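Local coordinates for LbaCas13a H328A (C2c2) (Lachnospiraceae bacterium NK4A179, PDB 5WLH), which binds and probably processes its CRISPR guide RNA and, as an RNA-targeting Cas13a nuclease, cleaves RNA, at residues 595-607 and 901-913. Residues are numbered along the deposited sequence; the frame is centred on the assembly and turned at random.
Sequences LKDVIYSMRNDSF and SELQKWYIVSRFL
Val-598 and Lys-905 mark the crossing of helices 595-602 and 901-911, whose axes approach to 8.8 Å with an angle of 105° between their N-to-C directions. On one flank of this crossing the contact is apolar: Val-598 CG1 lies 3.6 Å from Ile-908 CB, Ile-599 CG1 meets Ile-908 CG2, and Leu-595 sends CD2 to Ile-908 CD1 and CD1 to Phe-912 CZ. Met-602 fits as a knob among Glu-902, Lys-905, Trp-906 and Val-909. With CG anti to the backbone N (chi1 -152°) and an extended chain beyond, its CE reaches over the face of the Trp-906 six-membered ring, 3.4 Å from the centroid, a CH-pi contact, while SD rests 3.6 Å from Val-909 CG2. Phe-607 CZ touches the same indole at CZ2.

The polar part depends on Lys-905, whose extended chain runs past Ser-601 OG. Its NZ donates to Asp-605 OD2 (2.6 Å, from 50° out of the carboxylate plane) and to Glu-902 OE1 (3.1 Å, from the syn side), two salt bridges. Those two oxygens, Asp-605 OD2 and Glu-902 OE1, are only 3.4 Å apart, so the ammonium probably offsets their repulsion. A methionine in place of Lys-905 would probably leave two buried carboxylates facing each other without their shared cation and release Asp-605 from helix 901-911. Asp-605 ends the type II turn that begins at Met-602, and the sequence from Arg-603 onward matches the start of the R-X4-H signature of HEPN nucleases. A buried network in which one ammonium is shared by two carboxylates thus ties this motif segment to the neighbouring helix.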
ATOM      1  N   LEU A 595       8.725  18.330 -24.224  1.00 27.05           N
ATOM      2  CA  LEU A 595       7.866  17.883 -23.129  1.00 25.20           C
ATOM      3  C   LEU A 595       8.054  16.395 -22.846  1.00 25.65           C
ATOM      4  O   LEU A 595       8.116  15.978 -21.681  1.00 23.95           O
ATOM      5  CB  LEU A 595       6.408  18.179 -23.462  1.00 24.25           C
ATOM      6  CG  LEU A 595       6.054  19.664 -23.536  1.00 24.37           C
ATOM      7  CD1 LEU A 595       4.618  19.767 -24.012  1.00 27.16           C
ATOM      8  CD2 LEU A 595       6.230  20.365 -22.198  1.00 26.35           C
ATOM      9  N   LYS A 596       8.130  15.583 -23.903  1.00 22.93           N
ATOM     10  CA  LYS A 596       8.440  14.168 -23.762  1.00 26.67           C
ATOM     11  C   LYS A 596       9.764  13.963 -23.039  1.00 26.14           C
ATOM     12  O   LYS A 596       9.878  13.084 -22.181  1.00 23.92           O
ATOM     13  CB  LYS A 596       8.486  13.514 -25.147  1.00 27.32           C
ATOM     14  CG  LYS A 596       8.845  12.045 -25.154  1.00 28.73           C
ATOM     15  CD  LYS A 596       9.134  11.561 -26.575  1.00 33.76           C
ATOM     16  CE  LYS A 596      10.479  12.059 -27.096  1.00 31.79           C
ATOM     17  NZ  LYS A 596      11.665  11.421 -26.437  1.00 33.38           N
ATOM     18  N   ASP A 597      10.779  14.766 -23.378  1.00 25.30           N
ATOM     19  CA  ASP A 597      12.081  14.653 -22.727  1.00 23.82           C
ATOM     20  C   ASP A 597      12.026  15.047 -21.254  1.00 23.09           C
ATOM     21  O   ASP A 597      12.748  14.473 -20.436  1.00 21.82           O
ATOM     22  CB  ASP A 597      13.108  15.538 -23.428  1.00 25.99           C
ATOM     23  CG  ASP A 597      13.534  14.994 -24.766  1.00 36.17           C
ATOM     24  OD1 ASP A 597      13.234  13.818 -25.059  1.00 37.10           O
ATOM     25  OD2 ASP A 597      14.167  15.761 -25.530  1.00 38.17           O
ATOM     26  N   VAL A 598      11.250  16.079 -20.903  1.00 21.27           N
ATOM     27  CA  VAL A 598      11.115  16.414 -19.489  1.00 21.96           C
ATOM     28  C   VAL A 598      10.570  15.223 -18.725  1.00 23.69           C
ATOM     29  O   VAL A 598      11.110  14.830 -17.685  1.00 21.00           O
ATOM     30  CB  VAL A 598      10.213  17.641 -19.286  1.00 22.70           C
ATOM     31  CG1 VAL A 598      10.091  17.908 -17.789  1.00 24.80           C
ATOM     32  CG2 VAL A 598      10.788  18.850 -20.004  1.00 24.48           C
ATOM     33  N   ILE A 599       9.489  14.633 -19.237  1.00 21.72           N
ATOM     34  CA  ILE A 599       8.839  13.537 -18.525  1.00 22.50           C
ATOM     35  C   ILE A 599       9.786  12.355 -18.434  1.00 19.86           C
ATOM     36  O   ILE A 599       9.955  11.757 -17.366  1.00 19.47           O
ATOM     37  CB  ILE A 599       7.520  13.148 -19.214  1.00 20.89           C
ATOM     38  CG1 ILE A 599       6.521  14.298 -19.135  1.00 20.46           C
ATOM     39  CG2 ILE A 599       6.897  11.859 -18.587  1.00 22.98           C
ATOM     40  CD1 ILE A 599       5.325  14.104 -20.061  1.00 20.94           C
ATOM     41  N   TYR A 600      10.419  12.010 -19.563  1.00 21.45           N
ATOM     42  CA  TYR A 600      11.352  10.894 -19.584  1.00 21.16           C
ATOM     43  C   TYR A 600      12.464  11.087 -18.560  1.00 22.14           C
ATOM     44  O   TYR A 600      12.910  10.123 -17.939  1.00 23.46           O
ATOM     45  CB  TYR A 600      11.949  10.718 -20.983  1.00 20.34           C
ATOM     46  CG  TYR A 600      12.988   9.633 -20.998  1.00 21.82           C
ATOM     47  CD1 TYR A 600      12.614   8.298 -20.957  1.00 23.17           C
ATOM     48  CD2 TYR A 600      14.344   9.946 -20.995  1.00 25.90           C
ATOM     49  CE1 TYR A 600      13.558   7.297 -20.931  1.00 23.31           C
ATOM     50  CE2 TYR A 600      15.297   8.960 -20.982  1.00 24.37           C
ATOM     51  CZ  TYR A 600      14.902   7.641 -20.944  1.00 27.92           C
ATOM     52  OH  TYR A 600      15.855   6.675 -20.912  1.00 26.86           O
ATOM     53  N   SER A 601      12.928  12.325 -18.378  1.00 20.86           N
ATOM     54  CA  SER A 601      14.040  12.558 -17.470  1.00 21.07           C
ATOM     55  C   SER A 601      13.678  12.227 -16.033  1.00 21.23           C
ATOM     56  O   SER A 601      14.576  12.018 -15.218  1.00 21.40           O
ATOM     57  CB  SER A 601      14.535  14.001 -17.564  1.00 27.70           C
ATOM     58  OG  SER A 601      13.627  14.913 -16.996  1.00 29.05           O
ATOM     59  N   MET A 602      12.389  12.146 -15.719  1.00 19.55           N
ATOM     60  CA  MET A 602      11.973  11.743 -14.389  1.00 22.46           C
ATOM     61  C   MET A 602      11.819  10.234 -14.259  1.00 21.43           C
ATOM     62  O   MET A 602      11.724   9.730 -13.136  1.00 21.87           O
ATOM     63  CB  MET A 602      10.651  12.429 -14.015  1.00 21.38           C
ATOM     64  CG  MET A 602      10.496  12.632 -12.516  1.00 34.26           C
ATOM     65  SD  MET A 602       9.167  13.776 -12.122  1.00 39.51           S
ATOM     66  CE  MET A 602       9.762  14.361 -10.544  1.00 38.52           C
ATOM     67  N   ARG A 603      11.781   9.505 -15.364  1.00 21.71           N
ATOM     68  CA  ARG A 603      11.651   8.056 -15.260  1.00 20.86           C
ATOM     69  C   ARG A 603      12.970   7.456 -14.811  1.00 21.22           C
ATOM     70  O   ARG A 603      14.031   7.790 -15.351  1.00 23.06           O
ATOM     71  CB  ARG A 603      11.215   7.442 -16.589  1.00 22.76           C
ATOM     72  CG  ARG A 603      10.689   6.014 -16.417  1.00 26.36           C
ATOM     73  CD  ARG A 603       9.740   5.664 -17.546  1.00 30.61           C
ATOM     74  NE  ARG A 603      10.515   5.246 -18.697  1.00 26.71           N
ATOM     75  CZ  ARG A 603       9.989   4.892 -19.869  1.00 26.16           C
ATOM     76  NH1 ARG A 603      10.782   4.518 -20.858  1.00 27.34           N
ATOM     77  NH2 ARG A 603       8.681   4.906 -20.048  1.00 25.07           N
ATOM     78  N   ASN A 604      12.906   6.560 -13.820  1.00 21.26           N
ATOM     79  CA  ASN A 604      14.112   5.959 -13.253  1.00 22.53           C
ATOM     80  C   ASN A 604      15.089   7.018 -12.755  1.00 22.29           C
ATOM     81  O   ASN A 604      16.296   6.789 -12.711  1.00 22.08           O
ATOM     82  CB  ASN A 604      14.798   5.037 -14.265  1.00 20.67           C
ATOM     83  CG  ASN A 604      13.972   3.794 -14.573  1.00 25.26           C
ATOM     84  OD1 ASN A 604      13.119   3.809 -15.457  1.00 31.44           O
ATOM     85  ND2 ASN A 604      14.240   2.718 -13.860  1.00 26.22           N
ATOM     86  N   ASP A 605      14.581   8.190 -12.380  1.00 25.01           N
ATOM     87  CA  ASP A 605      15.404   9.263 -11.825  1.00 26.06           C
ATOM     88  C   ASP A 605      15.496   9.039 -10.322  1.00 33.76           C
ATOM     89  O   ASP A 605      14.546   9.312  -9.586  1.00 34.40           O
ATOM     90  CB  ASP A 605      14.810  10.635 -12.142  1.00 27.24           C
ATOM     91  CG  ASP A 605      15.755  11.783 -11.785  1.00 33.85           C
ATOM     92  OD1 ASP A 605      16.969  11.537 -11.606  1.00 35.87           O
ATOM     93  OD2 ASP A 605      15.291  12.940 -11.703  1.00 32.35           O
ATOM     94  N   SER A 606      16.650   8.550  -9.868  1.00 26.41           N
ATOM     95  CA  SER A 606      16.829   8.175  -8.471  1.00 26.16           C
ATOM     96  C   SER A 606      16.848   9.405  -7.581  1.00 25.94           C
ATOM     97  O   SER A 606      17.554  10.377  -7.871  1.00 24.49           O
ATOM     98  CB  SER A 606      18.142   7.407  -8.305  1.00 27.53           C
ATOM     99  OG  SER A 606      18.494   7.315  -6.927  1.00 28.32           O
ATOM    100  N   PHE A 607      16.087   9.357  -6.475  1.00 24.25           N
ATOM    101  CA  PHE A 607      16.168  10.419  -5.482  1.00 29.78           C
ATOM    102  C   PHE A 607      17.457  10.330  -4.676  1.00 32.73           C
ATOM    103  O   PHE A 607      17.899  11.341  -4.121  1.00 36.95           O
ATOM    104  CB  PHE A 607      14.977  10.356  -4.518  1.00 29.63           C
ATOM    105  CG  PHE A 607      13.643  10.738  -5.134  1.00 27.49           C
ATOM    106  CD1 PHE A 607      13.569  11.549  -6.258  1.00 29.34           C
ATOM    107  CD2 PHE A 607      12.455  10.288  -4.559  1.00 29.04           C
ATOM    108  CE1 PHE A 607      12.337  11.894  -6.806  1.00 33.84           C
ATOM    109  CE2 PHE A 607      11.213  10.637  -5.098  1.00 27.30           C
ATOM    110  CZ  PHE A 607      11.151  11.421  -6.229  1.00 28.72           C
ATOM    111  N   SER A 901      16.230  22.463 -13.469  1.00 29.08           N
ATOM    112  CA  SER A 901      15.713  21.364 -14.282  1.00 34.21           C
ATOM    113  C   SER A 901      14.807  20.437 -13.473  1.00 30.02           C
ATOM    114  O   SER A 901      13.800  19.936 -13.989  1.00 26.83           O
ATOM    115  CB  SER A 901      16.875  20.567 -14.875  1.00 37.20           C
ATOM    116  OG  SER A 901      17.449  21.255 -15.968  1.00 45.90           O
ATOM    117  N   GLU A 902      15.142  20.198 -12.202  1.00 29.53           N
ATOM    118  CA  GLU A 902      14.343  19.270 -11.402  1.00 29.30           C
ATOM    119  C   GLU A 902      12.961  19.837 -11.094  1.00 26.18           C
ATOM    120  O   GLU A 902      11.962  19.113 -11.171  1.00 25.60           O
ATOM    121  CB  GLU A 902      15.076  18.902 -10.113  1.00 31.57           C
ATOM    122  CG  GLU A 902      14.299  17.914  -9.237  1.00 35.44           C
ATOM    123  CD  GLU A 902      14.263  16.510  -9.811  1.00 39.72           C
ATOM    124  OE1 GLU A 902      15.082  16.207 -10.716  1.00 37.13           O
ATOM    125  OE2 GLU A 902      13.416  15.707  -9.348  1.00 41.99           O
ATOM    126  N   LEU A 903      12.876  21.125 -10.736  1.00 21.21           N
ATOM    127  CA  LEU A 903      11.555  21.730 -10.562  1.00 23.49           C
ATOM    128  C   LEU A 903      10.757  21.672 -11.860  1.00 22.01           C
ATOM    129  O   LEU A 903       9.549  21.410 -11.844  1.00 23.21           O
ATOM    130  CB  LEU A 903      11.678  23.175 -10.072  1.00 25.11           C
ATOM    131  CG  LEU A 903      11.956  23.324  -8.572  1.00 24.88           C
ATOM    132  CD1 LEU A 903      12.106  24.794  -8.189  1.00 28.11           C
ATOM    133  CD2 LEU A 903      10.868  22.637  -7.703  1.00 23.84           C
ATOM    134  N   GLN A 904      11.417  21.884 -13.003  1.00 18.51           N
ATOM    135  CA  GLN A 904      10.705  21.776 -14.274  1.00 18.68           C
ATOM    136  C   GLN A 904      10.124  20.377 -14.488  1.00 22.94           C
ATOM    137  O   GLN A 904       9.031  20.231 -15.052  1.00 23.71           O
ATOM    138  CB  GLN A 904      11.631  22.184 -15.416  1.00 21.28           C
ATOM    139  CG  GLN A 904      11.982  23.684 -15.325  1.00 24.72           C
ATOM    140  CD  GLN A 904      12.894  24.142 -16.461  1.00 27.84           C
ATOM    141  OE1 GLN A 904      13.121  23.413 -17.422  1.00 30.97           O
ATOM    142  NE2 GLN A 904      13.451  25.334 -16.320  1.00 32.12           N
ATOM    143  N   LYS A 905      10.835  19.338 -14.055  1.00 21.79           N
ATOM    144  CA  LYS A 905      10.291  17.989 -14.159  1.00 23.32           C
ATOM    145  C   LYS A 905       9.029  17.829 -13.320  1.00 21.80           C
ATOM    146  O   LYS A 905       8.028  17.272 -13.788  1.00 20.40           O
ATOM    147  CB  LYS A 905      11.320  16.953 -13.712  1.00 24.10           C
ATOM    148  CG  LYS A 905      12.575  16.851 -14.543  1.00 27.01           C
ATOM    149  CD  LYS A 905      13.403  15.725 -13.916  1.00 33.38           C
ATOM    150  CE  LYS A 905      14.861  15.873 -14.200  1.00 38.45           C
ATOM    151  NZ  LYS A 905      15.608  14.866 -13.408  1.00 36.23           N
ATOM    152  N   TRP A 906       9.082  18.242 -12.049  1.00 23.11           N
ATOM    153  CA  TRP A 906       7.889  18.133 -11.207  1.00 22.22           C
ATOM    154  C   TRP A 906       6.731  18.890 -11.827  1.00 24.33           C
ATOM    155  O   TRP A 906       5.579  18.446 -11.779  1.00 21.88           O
ATOM    156  CB  TRP A 906       8.161  18.680  -9.807  1.00 19.91           C
ATOM    157  CG  TRP A 906       9.008  17.797  -8.997  1.00 23.33           C
ATOM    158  CD1 TRP A 906      10.347  17.931  -8.771  1.00 27.60           C
ATOM    159  CD2 TRP A 906       8.596  16.618  -8.298  1.00 23.92           C
ATOM    160  NE1 TRP A 906      10.795  16.909  -7.967  1.00 29.49           N
ATOM    161  CE2 TRP A 906       9.738  16.092  -7.658  1.00 29.12           C
ATOM    162  CE3 TRP A 906       7.372  15.960  -8.147  1.00 28.91           C
ATOM    163  CZ2 TRP A 906       9.696  14.932  -6.890  1.00 31.63           C
ATOM    164  CZ3 TRP A 906       7.329  14.813  -7.374  1.00 30.98           C
ATOM    165  CH2 TRP A 906       8.483  14.313  -6.755  1.00 32.15           C
ATOM    166  N   TYR A 907       7.026  20.052 -12.399  1.00 23.23           N
ATOM    167  CA  TYR A 907       6.018  20.839 -13.083  1.00 21.06           C
ATOM    168  C   TYR A 907       5.366  20.060 -14.211  1.00 20.63           C
ATOM    169  O   TYR A 907       4.146  19.857 -14.212  1.00 23.02           O
ATOM    170  CB  TYR A 907       6.661  22.116 -13.613  1.00 22.51           C
ATOM    171  CG  TYR A 907       5.761  22.930 -14.500  1.00 25.01           C
ATOM    172  CD1 TYR A 907       4.429  23.166 -14.159  1.00 25.51           C
ATOM    173  CD2 TYR A 907       6.259  23.505 -15.668  1.00 25.03           C
ATOM    174  CE1 TYR A 907       3.609  23.932 -14.985  1.00 24.31           C
ATOM    175  CE2 TYR A 907       5.459  24.267 -16.488  1.00 26.41           C
ATOM    176  CZ  TYR A 907       4.138  24.493 -16.141  1.00 26.68           C
ATOM    177  OH  TYR A 907       3.343  25.265 -16.967  1.00 30.14           O
ATOM    178  N   ILE A 908       6.158  19.643 -15.202  1.00 19.38           N
ATOM    179  CA  ILE A 908       5.566  19.018 -16.383  1.00 21.10           C
ATOM    180  C   ILE A 908       4.893  17.696 -16.022  1.00 21.63           C
ATOM    181  O   ILE A 908       3.801  17.398 -16.508  1.00 20.21           O
ATOM    182  CB  ILE A 908       6.624  18.840 -17.485  1.00 22.26           C
ATOM    183  CG1 ILE A 908       7.095  20.219 -17.967  1.00 24.44           C
ATOM    184  CG2 ILE A 908       6.069  18.017 -18.655  1.00 23.45           C
ATOM    185  CD1 ILE A 908       5.935  21.085 -18.545  1.00 29.59           C
ATOM    186  N   VAL A 909       5.524  16.878 -15.173  1.00 18.42           N
ATOM    187  CA  VAL A 909       4.907  15.594 -14.840  1.00 18.77           C
ATOM    188  C   VAL A 909       3.571  15.812 -14.135  1.00 21.45           C
ATOM    189  O   VAL A 909       2.551  15.238 -14.533  1.00 19.58           O
ATOM    190  CB  VAL A 909       5.865  14.719 -14.009  1.00 20.57           C
ATOM    191  CG1 VAL A 909       5.120  13.508 -13.425  1.00 19.62           C
ATOM    192  CG2 VAL A 909       6.983  14.224 -14.897  1.00 21.65           C
ATOM    193  N   SER A 910       3.543  16.667 -13.107  1.00 19.57           N
ATOM    194  CA  SER A 910       2.282  16.854 -12.385  1.00 20.85           C
ATOM    195  C   SER A 910       1.254  17.558 -13.257  1.00 24.39           C
ATOM    196  O   SER A 910       0.053  17.281 -13.152  1.00 19.40           O
ATOM    197  CB  SER A 910       2.502  17.641 -11.094  1.00 21.41           C
ATOM    198  OG  SER A 910       2.883  18.981 -11.357  1.00 23.95           O
ATOM    199  N   ARG A 911       1.718  18.431 -14.150  1.00 21.97           N
ATOM    200  CA  ARG A 911       0.798  19.228 -14.950  1.00 23.00           C
ATOM    201  C   ARG A 911       0.019  18.370 -15.936  1.00 20.94           C
ATOM    202  O   ARG A 911      -1.091  18.742 -16.327  1.00 22.06           O
ATOM    203  CB  ARG A 911       1.574  20.326 -15.689  1.00 22.31           C
ATOM    204  CG  ARG A 911       0.690  21.377 -16.345  1.00 24.18           C
ATOM    205  CD  ARG A 911      -0.093  22.187 -15.338  1.00 23.64           C
ATOM    206  NE  ARG A 911      -0.862  23.225 -16.026  1.00 25.54           N
ATOM    207  CZ  ARG A 911      -2.099  23.064 -16.499  1.00 28.14           C
ATOM    208  NH1 ARG A 911      -2.747  21.912 -16.349  1.00 25.70           N
ATOM    209  NH2 ARG A 911      -2.694  24.069 -17.120  1.00 27.86           N
ATOM    210  N   PHE A 912       0.581  17.235 -16.359  1.00 20.78           N
ATOM    211  CA  PHE A 912      -0.079  16.356 -17.315  1.00 19.44           C
ATOM    212  C   PHE A 912      -0.931  15.286 -16.645  1.00 24.02           C
ATOM    213  O   PHE A 912      -1.350  14.339 -17.312  1.00 26.97           O
ATOM    214  CB  PHE A 912       0.961  15.711 -18.233  1.00 20.33           C
ATOM    215  CG  PHE A 912       1.239  16.537 -19.447  1.00 24.06           C
ATOM    216  CD1 PHE A 912       0.403  16.463 -20.547  1.00 25.24           C
ATOM    217  CD2 PHE A 912       2.277  17.451 -19.451  1.00 27.91           C
ATOM    218  CE1 PHE A 912       0.623  17.250 -21.646  1.00 25.34           C
ATOM    219  CE2 PHE A 912       2.510  18.248 -20.557  1.00 29.85           C
ATOM    220  CZ  PHE A 912       1.678  18.151 -21.655  1.00 27.95           C
ATOM    221  N   LEU A 913      -1.203  15.423 -15.351  1.00 21.52           N
ATOM    222  CA  LEU A 913      -2.061  14.471 -14.658  1.00 19.08           C
ATOM    223  C   LEU A 913      -3.508  14.943 -14.673  1.00 22.97           C
ATOM    224  O   LEU A 913      -3.797  16.104 -14.927  1.00 24.63           O
ATOM    225  CB  LEU A 913      -1.599  14.297 -13.214  1.00 20.51           C
ATOM    226  CG  LEU A 913      -0.179  13.791 -13.006  1.00 24.80           C
ATOM    227  CD1 LEU A 913       0.137  13.777 -11.512  1.00 17.62           C
ATOM    228  CD2 LEU A 913      -0.039  12.385 -13.635  1.00 21.31           C
TER